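Local coordinates for uncharacterized protein TP-0789 domain-containing protein (Nitrosomonas europaea ATCC 19718, PDB 3BUU) that is of unknown function but belongs to the LolA superfamily, so it may bind lipid-modified or other hydrophobic cargo as its relatives do, at residues Q27-I32 with Y207-L212; Y44-L49 with S56-T61; D126-Y131 with N152-R157; S174-F179 with M186-I191. One frame throughout, in Å; residues are numbered along the deposited sequence.

In the fold
After the helix 9-20, the chain enters strand 26-36, which later pairs with the last strand, 202-212, in contact 1. That pairing spans nearly the whole chain, and the other three contacts all close within it. Contact 2 comes first, a hairpin of strands 39-51 and 55-62 that touches contact 1 directly because strands 26-36 and 39-51 are neighbours. Contact 3 follows in series, where strand 128-137 meets the turn after strand 146-152, its centre about 32 Å from that of contact 2. Contact 4, the hairpin of strands 170-182 and 185-195, is the last inner contact to close before contact 1; it touches contact 3 through Arg157 and contact 1 through Thr189 and Tyr207.

Contact 1 (Q27-I32 with Y207-L212); sequences QVNVAI and YSDMKL
Val30 presents both methyls to the ring of Tyr207. Its CG1 lies 4.2 Å from the ring centroid and 18° off the normal, a CH-pi contact displaced toward the rim, while Val30 CG2 comes to 3.6 Å from Tyr207 CE1. Val28 meets the same ring in its plane, at the edge, with CG2 4.0 Å from Tyr207 CD1. This methyl is the main bump of the contact: it fills a hollow lined by the Tyr207 ring, the Ser208 carbonyl (Val28 CG2 to Ser208 O, 3.4 Å) and the Met210 chain. Met210, a selenomethionine, is bent at its last torsion (chi3 -67°), which folds CE back until it too lies 4.0 Å from Val28 CG2. On the face bearing Gln27 and Asn29, Lys211 runs alongside Gln27, with Lys211 CG 4.1 Å from Gln27 CB. It then curls back along its own strand, and NZ makes a 2.8 Å salt bridge to Asp209 OD2 on the syn side. A methionine in place of Lys211 would probably leave the Asp209 carboxylate without this charged mate. Paired backbone bonds join Gln27 to Lys211 and Asn29 to Ser208. One residue across from Val28 is thus supernumerary, which defines a beta bulge in the antiparallel pairing of the first and last strands of this LolA-like fold.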
# COMPACT_ATOMS: atom_id res chain seq x y z
N GLN A 27 6.33 -11.70 -4.50
CA GLN A 27 7.21 -10.64 -4.94
C GLN A 27 6.45 -9.79 -5.96
O GLN A 27 5.66 -10.32 -6.76
CB GLN A 27 8.45 -11.29 -5.57
CG GLN A 27 9.44 -10.26 -5.98
CD GLN A 27 10.63 -10.87 -6.68
OE1 GLN A 27 11.39 -11.63 -6.10
NE2 GLN A 27 10.78 -10.55 -7.96
N VAL A 28 6.71 -8.48 -5.97
CA VAL A 28 6.18 -7.63 -7.00
C VAL A 28 7.09 -6.43 -7.22
O VAL A 28 7.78 -6.02 -6.27
CB VAL A 28 4.73 -7.20 -6.68
CG1 VAL A 28 4.66 -6.28 -5.47
CG2 VAL A 28 4.03 -6.58 -7.88
N ASN A 29 7.09 -5.90 -8.43
CA ASN A 29 7.79 -4.63 -8.70
C ASN A 29 6.79 -3.50 -8.72
O ASN A 29 5.70 -3.64 -9.26
CB ASN A 29 8.53 -4.70 -10.04
CG ASN A 29 9.51 -5.86 -10.10
OD1 ASN A 29 10.13 -6.25 -9.11
ND2 ASN A 29 9.62 -6.44 -11.27
N VAL A 30 7.20 -2.36 -8.17
CA VAL A 30 6.35 -1.18 -8.12
C VAL A 30 7.09 0.02 -8.66
O VAL A 30 8.18 0.34 -8.18
CB VAL A 30 5.88 -0.87 -6.67
CG1 VAL A 30 4.78 0.19 -6.71
CG2 VAL A 30 5.39 -2.15 -5.97
N ALA A 31 6.50 0.68 -9.66
CA ALA A 31 7.06 1.92 -10.21
C ALA A 31 6.13 3.04 -9.75
O ALA A 31 4.92 2.88 -9.82
CB ALA A 31 7.07 1.88 -11.71
N ILE A 32 6.69 4.12 -9.23
CA ILE A 32 5.88 5.21 -8.70
C ILE A 32 6.33 6.48 -9.42
O ILE A 32 7.49 6.89 -9.32
CB ILE A 32 6.03 5.39 -7.20
CG1 ILE A 32 5.76 4.07 -6.50
CG2 ILE A 32 5.12 6.51 -6.72
CD1 ILE A 32 5.81 4.14 -4.94
N TYR A 207 2.16 -1.77 -10.81
CA TYR A 207 2.61 -3.06 -10.27
C TYR A 207 2.89 -3.99 -11.40
O TYR A 207 2.03 -4.13 -12.27
CB TYR A 207 1.55 -3.68 -9.35
CG TYR A 207 1.37 -2.89 -8.13
CD1 TYR A 207 1.97 -3.29 -6.96
CD2 TYR A 207 0.61 -1.69 -8.13
CE1 TYR A 207 1.82 -2.50 -5.77
CE2 TYR A 207 0.46 -0.92 -6.99
CZ TYR A 207 1.08 -1.30 -5.84
OH TYR A 207 0.90 -0.52 -4.72
N SER A 208 4.04 -4.68 -11.37
CA SER A 208 4.41 -5.59 -12.47
C SER A 208 5.13 -6.78 -11.91
O SER A 208 5.72 -6.75 -10.81
CB SER A 208 5.23 -4.84 -13.50
OG SER A 208 6.43 -4.39 -12.98
N ASP A 209 5.15 -7.82 -12.73
CA ASP A 209 5.83 -9.08 -12.45
C ASP A 209 5.51 -9.64 -11.07
O ASP A 209 6.40 -10.07 -10.34
CB ASP A 209 7.33 -8.92 -12.63
CG ASP A 209 8.02 -10.27 -12.81
OD1 ASP A 209 7.35 -11.26 -13.22
OD2 ASP A 209 9.20 -10.39 -12.49
N MSE A 210 4.24 -9.66 -10.74
CA MSE A 210 3.81 -10.26 -9.51
C MSE A 210 3.99 -11.77 -9.58
O MSE A 210 3.55 -12.40 -10.54
CB MSE A 210 2.35 -9.89 -9.27
CG MSE A 210 1.88 -10.24 -7.89
SE MSE A 210 0.03 -9.70 -7.55
CE MSE A 210 0.26 -7.81 -7.60
N LYS A 211 4.61 -12.37 -8.58
CA LYS A 211 4.80 -13.82 -8.62
C LYS A 211 4.85 -14.32 -7.20
O LYS A 211 5.38 -13.67 -6.28
CB LYS A 211 6.07 -14.17 -9.37
CG LYS A 211 7.27 -13.64 -8.74
CD LYS A 211 8.48 -13.82 -9.62
CE LYS A 211 8.55 -12.80 -10.70
NZ LYS A 211 9.77 -12.98 -11.53
N LEU A 212 4.32 -15.53 -7.01
CA LEU A 212 4.40 -16.15 -5.67
C LEU A 212 5.83 -16.53 -5.37
O LEU A 212 6.60 -16.87 -6.28
CB LEU A 212 3.44 -17.34 -5.61
CG LEU A 212 1.96 -16.90 -5.73
CD1 LEU A 212 1.02 -18.08 -5.84
CD2 LEU A 212 1.50 -15.92 -4.70
O HOH W 1 8.71 -9.17 -9.11
O HOH W 2 6.34 -1.85 -12.04
O HOH W 3 11.02 -8.85 -12.09
O HOH W 4 8.81 -5.39 -13.57

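Contact 2 (Y44-L49 with S56-T61); sequences YRYQVL and SIVMIT
Strands 44-49 and 56-61 run antiparallel at 148°, with Gln47 paired to Met59 and Leu49 to Ile57 by two backbone bonds each, among them Met59 N to Gln47 O at 2.8 Å. Val48 with Val58, between them, and Tyr46 with Ile60, one step beyond Gln47-Met59, form the non-hydrogen-bonded pairs, whose side chains share one face. There the Tyr46 ring slants across the opposite strand. Its CD1 lies 3.6 Å from Val58 CG1, and farther along the same side of the ring Tyr46 CE1 lies 3.9 Å from Ile60 CD1. The same methyl also touches a second ring, at 3.6 Å from Tyr44 CD1. With Ile60 CG1 opposite the backbone N (chi1 -173°) and the chain continued nearly extended, CD1 comes within touch of both tyrosine rings. At the end of the pairing Arg45 O takes a nearly straight bond from Thr61 N (2.8 Å, 174° at the hydrogen). Thr61 OG1, lying between its own backbone N and carbonyl carbon, adds a weak second bond to this oxygen and packs 3.3 Å from Arg45 CB. The other face carries Gln47, Met59, Leu49 and Ile57, with Leu49 CB 4.2 Å from Ile57 CB. The extended Arg45 chain leaves the contact for a salt bridge with Glu62. Around the hairpin, strand 26-36 bonds to the outer side of 44-49, strand 70-74 adjoins 56-61 at Ser56 and Ile57, and the short strand 96-98 covers Tyr44 and Tyr46.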
# COMPACT_ATOMS: atom_id res chain seq x y z
N TYR A 44 10.49 6.58 -9.18
CA TYR A 44 10.99 5.68 -8.16
C TYR A 44 10.58 4.27 -8.53
O TYR A 44 9.47 4.05 -9.06
CB TYR A 44 10.39 6.06 -6.79
CG TYR A 44 11.07 7.23 -6.10
CD1 TYR A 44 11.79 7.02 -4.96
CD2 TYR A 44 11.07 8.53 -6.64
CE1 TYR A 44 12.45 8.05 -4.30
CE2 TYR A 44 11.72 9.58 -6.00
CZ TYR A 44 12.42 9.32 -4.83
OH TYR A 44 13.10 10.35 -4.20
N ARG A 45 11.45 3.31 -8.26
CA ARG A 45 11.08 1.91 -8.46
C ARG A 45 11.53 1.09 -7.28
O ARG A 45 12.59 1.40 -6.68
CB ARG A 45 11.74 1.36 -9.74
CG ARG A 45 11.28 1.96 -11.05
CD ARG A 45 11.80 1.07 -12.18
NE ARG A 45 11.71 1.72 -13.48
CZ ARG A 45 10.70 1.54 -14.33
NH1 ARG A 45 9.68 0.76 -13.98
NH2 ARG A 45 10.69 2.15 -15.50
N TYR A 46 10.73 0.07 -6.96
CA TYR A 46 10.96 -0.77 -5.80
C TYR A 46 10.72 -2.21 -6.15
O TYR A 46 9.88 -2.53 -6.98
CB TYR A 46 9.96 -0.43 -4.68
CG TYR A 46 10.02 1.01 -4.23
CD1 TYR A 46 10.82 1.40 -3.18
CD2 TYR A 46 9.27 2.00 -4.88
CE1 TYR A 46 10.88 2.72 -2.79
CE2 TYR A 46 9.33 3.32 -4.47
CZ TYR A 46 10.13 3.67 -3.44
OH TYR A 46 10.19 4.98 -3.05
N GLN A 47 11.42 -3.10 -5.46
CA GLN A 47 11.07 -4.50 -5.43
C GLN A 47 10.53 -4.79 -4.04
O GLN A 47 11.16 -4.43 -3.05
CB GLN A 47 12.28 -5.40 -5.68
CG GLN A 47 11.85 -6.89 -5.62
CD GLN A 47 12.98 -7.89 -5.50
OE1 GLN A 47 13.46 -8.16 -4.39
NE2 GLN A 47 13.37 -8.48 -6.61
N VAL A 48 9.38 -5.46 -3.98
CA VAL A 48 8.71 -5.75 -2.71
C VAL A 48 8.63 -7.26 -2.51
O VAL A 48 8.19 -7.98 -3.42
CB VAL A 48 7.30 -5.16 -2.71
CG1 VAL A 48 6.62 -5.46 -1.39
CG2 VAL A 48 7.39 -3.65 -2.92
N LEU A 49 9.07 -7.71 -1.33
CA LEU A 49 8.89 -9.11 -0.89
C LEU A 49 7.82 -9.00 0.21
O LEU A 49 8.09 -8.45 1.27
CB LEU A 49 10.20 -9.63 -0.33
CG LEU A 49 11.36 -9.65 -1.32
CD1 LEU A 49 12.63 -10.19 -0.64
CD2 LEU A 49 11.02 -10.46 -2.56
N SER A 56 7.75 -7.79 5.56
CA SER A 56 8.00 -7.47 4.19
C SER A 56 9.37 -6.83 4.10
O SER A 56 9.95 -6.37 5.10
CB SER A 56 6.94 -6.56 3.61
OG SER A 56 6.97 -5.31 4.25
N ILE A 57 9.89 -6.81 2.88
CA ILE A 57 11.09 -6.05 2.53
C ILE A 57 10.77 -5.23 1.31
O ILE A 57 10.22 -5.74 0.33
CB ILE A 57 12.27 -6.99 2.23
CG1 ILE A 57 12.73 -7.67 3.52
CG2 ILE A 57 13.43 -6.23 1.58
CD1 ILE A 57 13.60 -8.90 3.32
N VAL A 58 11.13 -3.95 1.36
CA VAL A 58 10.95 -3.04 0.24
C VAL A 58 12.32 -2.51 -0.13
O VAL A 58 12.96 -1.83 0.67
CB VAL A 58 10.02 -1.89 0.60
CG1 VAL A 58 9.88 -0.91 -0.57
CG2 VAL A 58 8.62 -2.43 1.00
N MSE A 59 12.75 -2.81 -1.35
CA MSE A 59 14.12 -2.42 -1.79
C MSE A 59 14.02 -1.42 -2.93
O MSE A 59 13.39 -1.71 -3.91
CB MSE A 59 14.84 -3.66 -2.27
CG MSE A 59 15.28 -4.59 -1.14
SE MSE A 59 16.02 -6.29 -1.59
CE MSE A 59 15.47 -6.41 -3.43
N ILE A 60 14.63 -0.25 -2.77
CA ILE A 60 14.60 0.79 -3.81
C ILE A 60 15.61 0.48 -4.88
O ILE A 60 16.77 0.16 -4.58
CB ILE A 60 14.82 2.19 -3.28
CG1 ILE A 60 14.61 3.23 -4.40
CG2 ILE A 60 16.12 2.33 -2.66
CD1 ILE A 60 14.18 4.54 -3.92
N THR A 61 15.19 0.55 -6.12
CA THR A 61 16.09 0.29 -7.21
C THR A 61 16.41 1.56 -8.03
O THR A 61 17.43 1.60 -8.71
CB THR A 61 15.53 -0.83 -8.12
OG1 THR A 61 14.28 -0.43 -8.66
CG2 THR A 61 15.35 -2.17 -7.39

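Contact 3 (D126-Y131 with N152-R157); sequences DDEDYY and NQSNFR
Asn152 faces Tyr130 as a non-hydrogen-bonded antiparallel pair at the point where strand 146-152 gives way to the turn of its hairpin with strand 158-164. Its side chain makes an Asx turn: OD1 accepts from Ser154 N at 2.9 Å, and from Ser154 OG as well, this donor standing above the carbonyl plane. With OD1 so held, the amide is turned to offer ND2 across the contact to Glu128 OE2, at 3.0 Å and 165° at the hydrogen. The donor keeps its acceptor in its own amide plane but meets the carboxylate from above. Glu128 reaches this position because its chain is bent at chi2 (-70°). The CA of Asn152 also touches the Tyr130 ring, 3.6 Å from CD1. Gln153 comes next, its N bonded to Asp129 O at 2.9 Å. Its extended chain then passes over Tyr131, placing CG above the ring centre, 3.5 Å from the centroid, in a CH-pi contact only 4° off the normal. Ser154 adds a water bridge, one water donating both to its OG and to Glu128 OE2. Asn155 starts a second Asx turn, accepting from Arg157 N and so shaping the return toward strand 158-164. Phe156 leans toward Ile12, Lys15 and Ile19 of helix 9-20, and its CE1 meets Tyr131 CE2 at 4.0 Å.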
# COMPACT_ATOMS: atom_id res chain seq x y z
N ASP A 126 -23.58 5.96 -10.93
CA ASP A 126 -24.10 5.38 -12.19
C ASP A 126 -24.91 4.07 -12.07
O ASP A 126 -25.79 4.00 -11.21
CB ASP A 126 -23.00 5.30 -13.26
CG ASP A 126 -23.39 6.01 -14.58
OD1 ASP A 126 -24.61 6.21 -14.88
OD2 ASP A 126 -22.44 6.34 -15.31
N ASP A 127 -24.70 3.06 -12.91
CA ASP A 127 -25.43 1.81 -12.72
C ASP A 127 -24.66 0.84 -11.80
O ASP A 127 -25.02 -0.37 -11.74
CB ASP A 127 -25.95 1.15 -14.03
CG ASP A 127 -24.84 0.67 -14.95
OD1 ASP A 127 -23.66 1.03 -14.75
OD2 ASP A 127 -25.17 -0.07 -15.91
N GLU A 128 -23.65 1.36 -11.09
CA GLU A 128 -22.82 0.60 -10.16
C GLU A 128 -23.07 0.98 -8.70
O GLU A 128 -23.07 2.14 -8.33
CB GLU A 128 -21.34 0.79 -10.45
CG GLU A 128 -20.92 0.24 -11.80
CD GLU A 128 -20.95 -1.26 -11.81
OE1 GLU A 128 -22.06 -1.84 -11.95
OE2 GLU A 128 -19.88 -1.86 -11.66
N ASP A 129 -23.23 -0.03 -7.87
CA ASP A 129 -23.43 0.17 -6.44
C ASP A 129 -22.18 -0.27 -5.72
O ASP A 129 -21.56 -1.26 -6.06
CB ASP A 129 -24.60 -0.68 -5.90
CG ASP A 129 -25.89 -0.42 -6.63
OD1 ASP A 129 -26.23 0.76 -6.73
OD2 ASP A 129 -26.58 -1.38 -7.06
N TYR A 130 -21.86 0.48 -4.67
CA TYR A 130 -20.68 0.28 -3.87
C TYR A 130 -21.05 0.18 -2.42
O TYR A 130 -21.88 0.94 -1.94
CB TYR A 130 -19.68 1.45 -4.06
CG TYR A 130 -19.23 1.59 -5.47
CD1 TYR A 130 -18.15 0.84 -5.97
CD2 TYR A 130 -19.91 2.44 -6.33
CE1 TYR A 130 -17.82 0.96 -7.30
CE2 TYR A 130 -19.55 2.57 -7.65
CZ TYR A 130 -18.52 1.81 -8.14
OH TYR A 130 -18.15 1.96 -9.45
N TYR A 131 -20.39 -0.72 -1.71
CA TYR A 131 -20.32 -0.65 -0.27
C TYR A 131 -19.28 0.41 0.07
O TYR A 131 -18.16 0.34 -0.43
CB TYR A 131 -19.85 -1.98 0.32
CG TYR A 131 -20.68 -3.17 -0.01
CD1 TYR A 131 -21.99 -3.28 0.42
CD2 TYR A 131 -20.14 -4.24 -0.71
CE1 TYR A 131 -22.73 -4.46 0.17
CE2 TYR A 131 -20.86 -5.40 -0.97
CZ TYR A 131 -22.17 -5.51 -0.54
OH TYR A 131 -22.89 -6.66 -0.78
N ASN A 152 -16.95 -2.49 -4.90
CA ASN A 152 -18.07 -2.77 -5.82
C ASN A 152 -18.91 -3.92 -5.29
O ASN A 152 -18.40 -4.98 -4.95
CB ASN A 152 -17.45 -3.15 -7.16
CG ASN A 152 -18.43 -3.06 -8.29
OD1 ASN A 152 -19.52 -3.55 -8.19
ND2 ASN A 152 -18.01 -2.49 -9.38
N GLN A 153 -20.23 -3.72 -5.22
CA GLN A 153 -21.10 -4.77 -4.69
C GLN A 153 -21.17 -5.96 -5.62
O GLN A 153 -21.48 -7.06 -5.19
CB GLN A 153 -22.50 -4.26 -4.47
CG GLN A 153 -22.59 -3.18 -3.39
CD GLN A 153 -24.02 -2.80 -3.07
OE1 GLN A 153 -24.96 -3.37 -3.61
NE2 GLN A 153 -24.18 -1.78 -2.26
N SER A 154 -20.93 -5.76 -6.91
CA SER A 154 -21.12 -6.82 -7.87
C SER A 154 -20.04 -7.88 -7.76
O SER A 154 -20.34 -9.06 -7.90
CB SER A 154 -21.17 -6.25 -9.32
OG SER A 154 -19.95 -5.69 -9.73
N ASN A 155 -18.78 -7.47 -7.59
CA ASN A 155 -17.63 -8.37 -7.70
C ASN A 155 -16.59 -8.12 -6.61
O ASN A 155 -15.52 -8.71 -6.67
CB ASN A 155 -16.99 -8.27 -9.08
CG ASN A 155 -16.57 -6.87 -9.41
OD1 ASN A 155 -16.53 -5.98 -8.57
ND2 ASN A 155 -16.28 -6.66 -10.69
N PHE A 156 -16.90 -7.27 -5.62
CA PHE A 156 -16.01 -6.99 -4.49
C PHE A 156 -14.73 -6.32 -4.87
O PHE A 156 -13.81 -6.24 -4.06
CB PHE A 156 -15.76 -8.23 -3.62
CG PHE A 156 -17.04 -8.81 -3.07
CD1 PHE A 156 -17.65 -8.28 -1.94
CD2 PHE A 156 -17.62 -9.89 -3.71
CE1 PHE A 156 -18.84 -8.81 -1.44
CE2 PHE A 156 -18.80 -10.45 -3.22
CZ PHE A 156 -19.42 -9.91 -2.10
N ARG A 157 -14.65 -5.77 -6.08
CA ARG A 157 -13.42 -5.07 -6.45
C ARG A 157 -13.26 -3.79 -5.64
O ARG A 157 -14.21 -3.01 -5.50
CB ARG A 157 -13.39 -4.70 -7.90
CG ARG A 157 -13.09 -5.80 -8.84
CD ARG A 157 -13.07 -5.26 -10.25
NE ARG A 157 -12.92 -6.36 -11.13
CZ ARG A 157 -12.77 -6.20 -12.43
NH1 ARG A 157 -12.79 -4.97 -12.93
NH2 ARG A 157 -12.61 -7.25 -13.21
O HOH W 5 -19.60 -4.44 -12.19
O HOH W 6 -22.33 -2.84 -8.61
O HOH W 7 -27.60 -2.54 -4.09

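Contact 4 (S174-F179 with M186-I191); sequences SRYENF and MRPTRI
Asn178 O is gripped twice by Thr189. The hydroxyl donates in the carbonyl plane, on a lone pair, with Thr189 OG1 2.8 Å from Asn178 O, whereas Thr189 N comes from above that plane at 3.0 Å. The Thr189 torsion (chi1 69°) sets OG1 between its backbone N and carbonyl carbon, on the side of Asn178. A water links this hydroxyl to Asn178 ND2, and the Asn178 amide lies over one face of the Arg190 guanidinium, with ND2 3.7 Å from Arg190 NE. That guanidinium forms its salt bridge with Asp206. Glu177 N bonds to Arg190 O at 2.8 Å, while Glu177 O accepts from Arg190 N and, weakly, from Thr189 N.

On the other face Phe179 crosses Pro188. Pro188 CB sits 3.9 Å from the ring centroid and 17° off the normal, a CH-pi contact, and Pro188 CD packs 3.5 Å from Phe179 CE1. Pro188 CG reaches the Tyr176 ring at CD1 (3.9 Å), so the proline touches two aromatics, Phe179 over a face and Tyr176 alongside. Ile191 runs alongside Tyr176, and Arg157 makes a cation-pi contact with Phe179. With an alanine at Phe179, Pro188 is likely to lose its aromatic cover and Arg157 its ring partner, opening a gap beside the proline. Two residues of one strand, Thr189 and Arg190, stand against the single Glu177 of the other, the definition of a classic beta bulge, here in a strongly twisted antiparallel hairpin whose segments cross at 119°.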
# COMPACT_ATOMS: atom_id res chain seq x y z
N SER A 174 -7.38 7.61 -3.31
CA SER A 174 -6.80 6.68 -4.24
C SER A 174 -7.89 6.11 -5.15
O SER A 174 -9.07 6.07 -4.78
CB SER A 174 -6.06 5.55 -3.55
OG SER A 174 -7.00 4.77 -2.85
N ARG A 175 -7.47 5.68 -6.32
CA ARG A 175 -8.31 4.95 -7.27
C ARG A 175 -7.54 3.71 -7.73
O ARG A 175 -6.34 3.76 -7.95
CB ARG A 175 -8.56 5.82 -8.52
CG ARG A 175 -9.25 7.09 -8.29
CD ARG A 175 -9.59 7.74 -9.63
NE ARG A 175 -8.53 7.89 -10.65
CZ ARG A 175 -7.68 8.91 -10.72
NH1 ARG A 175 -7.67 9.85 -9.77
NH2 ARG A 175 -6.81 8.99 -11.72
N TYR A 176 -8.28 2.62 -7.91
CA TYR A 176 -7.73 1.34 -8.35
C TYR A 176 -8.08 1.16 -9.82
O TYR A 176 -9.26 1.20 -10.16
CB TYR A 176 -8.37 0.24 -7.53
CG TYR A 176 -8.04 0.24 -6.07
CD1 TYR A 176 -7.00 -0.56 -5.58
CD2 TYR A 176 -8.75 1.05 -5.18
CE1 TYR A 176 -6.70 -0.60 -4.25
CE2 TYR A 176 -8.43 1.02 -3.85
CZ TYR A 176 -7.41 0.21 -3.37
OH TYR A 176 -7.10 0.20 -2.01
N GLU A 177 -7.09 0.86 -10.65
CA GLU A 177 -7.30 0.81 -12.08
C GLU A 177 -6.50 -0.33 -12.73
O GLU A 177 -5.65 -0.97 -12.10
CB GLU A 177 -6.96 2.17 -12.73
CG GLU A 177 -7.91 3.27 -12.25
CD GLU A 177 -7.90 4.55 -13.00
OE1 GLU A 177 -7.12 4.65 -13.96
OE2 GLU A 177 -8.67 5.47 -12.60
N ASN A 178 -6.75 -0.51 -14.03
CA ASN A 178 -5.93 -1.40 -14.88
C ASN A 178 -5.94 -2.85 -14.36
O ASN A 178 -4.91 -3.41 -14.04
CB ASN A 178 -4.51 -0.87 -15.09
CG ASN A 178 -4.48 0.41 -15.88
OD1 ASN A 178 -5.50 0.91 -16.33
ND2 ASN A 178 -3.29 0.94 -16.07
N PHE A 179 -7.13 -3.39 -14.24
CA PHE A 179 -7.31 -4.75 -13.74
C PHE A 179 -6.85 -5.78 -14.76
O PHE A 179 -7.17 -5.68 -15.94
CB PHE A 179 -8.75 -5.01 -13.30
CG PHE A 179 -9.12 -4.30 -12.01
CD1 PHE A 179 -9.23 -5.04 -10.84
CD2 PHE A 179 -9.37 -2.93 -11.96
CE1 PHE A 179 -9.57 -4.46 -9.67
CE2 PHE A 179 -9.71 -2.31 -10.73
CZ PHE A 179 -9.81 -3.10 -9.59
N MSE A 186 -8.82 -10.99 -11.07
CA MSE A 186 -8.60 -9.73 -11.78
C MSE A 186 -8.11 -8.72 -10.74
O MSE A 186 -8.87 -8.30 -9.88
CB MSE A 186 -9.91 -9.26 -12.39
CG MSE A 186 -10.37 -10.14 -13.55
SE MSE A 186 -9.22 -10.11 -15.06
CE MSE A 186 -9.46 -8.29 -15.57
N ARG A 187 -6.83 -8.37 -10.83
CA ARG A 187 -6.19 -7.55 -9.82
C ARG A 187 -5.88 -6.17 -10.41
O ARG A 187 -5.47 -6.05 -11.57
CB ARG A 187 -4.87 -8.15 -9.38
CG ARG A 187 -5.04 -9.60 -8.90
CD ARG A 187 -3.80 -10.06 -8.18
NE ARG A 187 -3.91 -11.46 -7.75
CZ ARG A 187 -4.59 -11.86 -6.68
NH1 ARG A 187 -5.09 -10.91 -5.86
NH2 ARG A 187 -4.70 -13.15 -6.39
N PRO A 188 -6.00 -5.11 -9.60
CA PRO A 188 -5.61 -3.79 -10.09
C PRO A 188 -4.09 -3.71 -10.23
O PRO A 188 -3.39 -4.14 -9.34
CB PRO A 188 -6.11 -2.86 -8.99
CG PRO A 188 -6.08 -3.70 -7.72
CD PRO A 188 -6.46 -5.11 -8.19
N THR A 189 -3.62 -3.21 -11.34
CA THR A 189 -2.20 -3.04 -11.51
C THR A 189 -1.75 -1.60 -11.48
O THR A 189 -0.56 -1.32 -11.54
CB THR A 189 -1.69 -3.71 -12.79
OG1 THR A 189 -2.18 -3.00 -13.92
CG2 THR A 189 -2.11 -5.17 -12.85
N ARG A 190 -2.71 -0.67 -11.34
CA ARG A 190 -2.40 0.72 -11.17
C ARG A 190 -3.18 1.27 -10.00
O ARG A 190 -4.40 1.02 -9.87
CB ARG A 190 -2.74 1.49 -12.44
CG ARG A 190 -2.55 2.99 -12.27
CD ARG A 190 -2.69 3.69 -13.60
NE ARG A 190 -1.43 3.55 -14.31
CZ ARG A 190 -1.03 4.34 -15.29
NH1 ARG A 190 -1.85 5.28 -15.77
NH2 ARG A 190 0.18 4.19 -15.80
N ILE A 191 -2.51 2.03 -9.14
CA ILE A 191 -3.24 2.81 -8.16
C ILE A 191 -2.79 4.23 -8.33
O ILE A 191 -1.62 4.52 -8.50
CB ILE A 191 -3.01 2.33 -6.70
CG1 ILE A 191 -3.54 0.92 -6.46
CG2 ILE A 191 -3.69 3.31 -5.73
CD1 ILE A 191 -3.05 0.31 -5.14
O HOH W 8 -0.85 -0.54 -14.82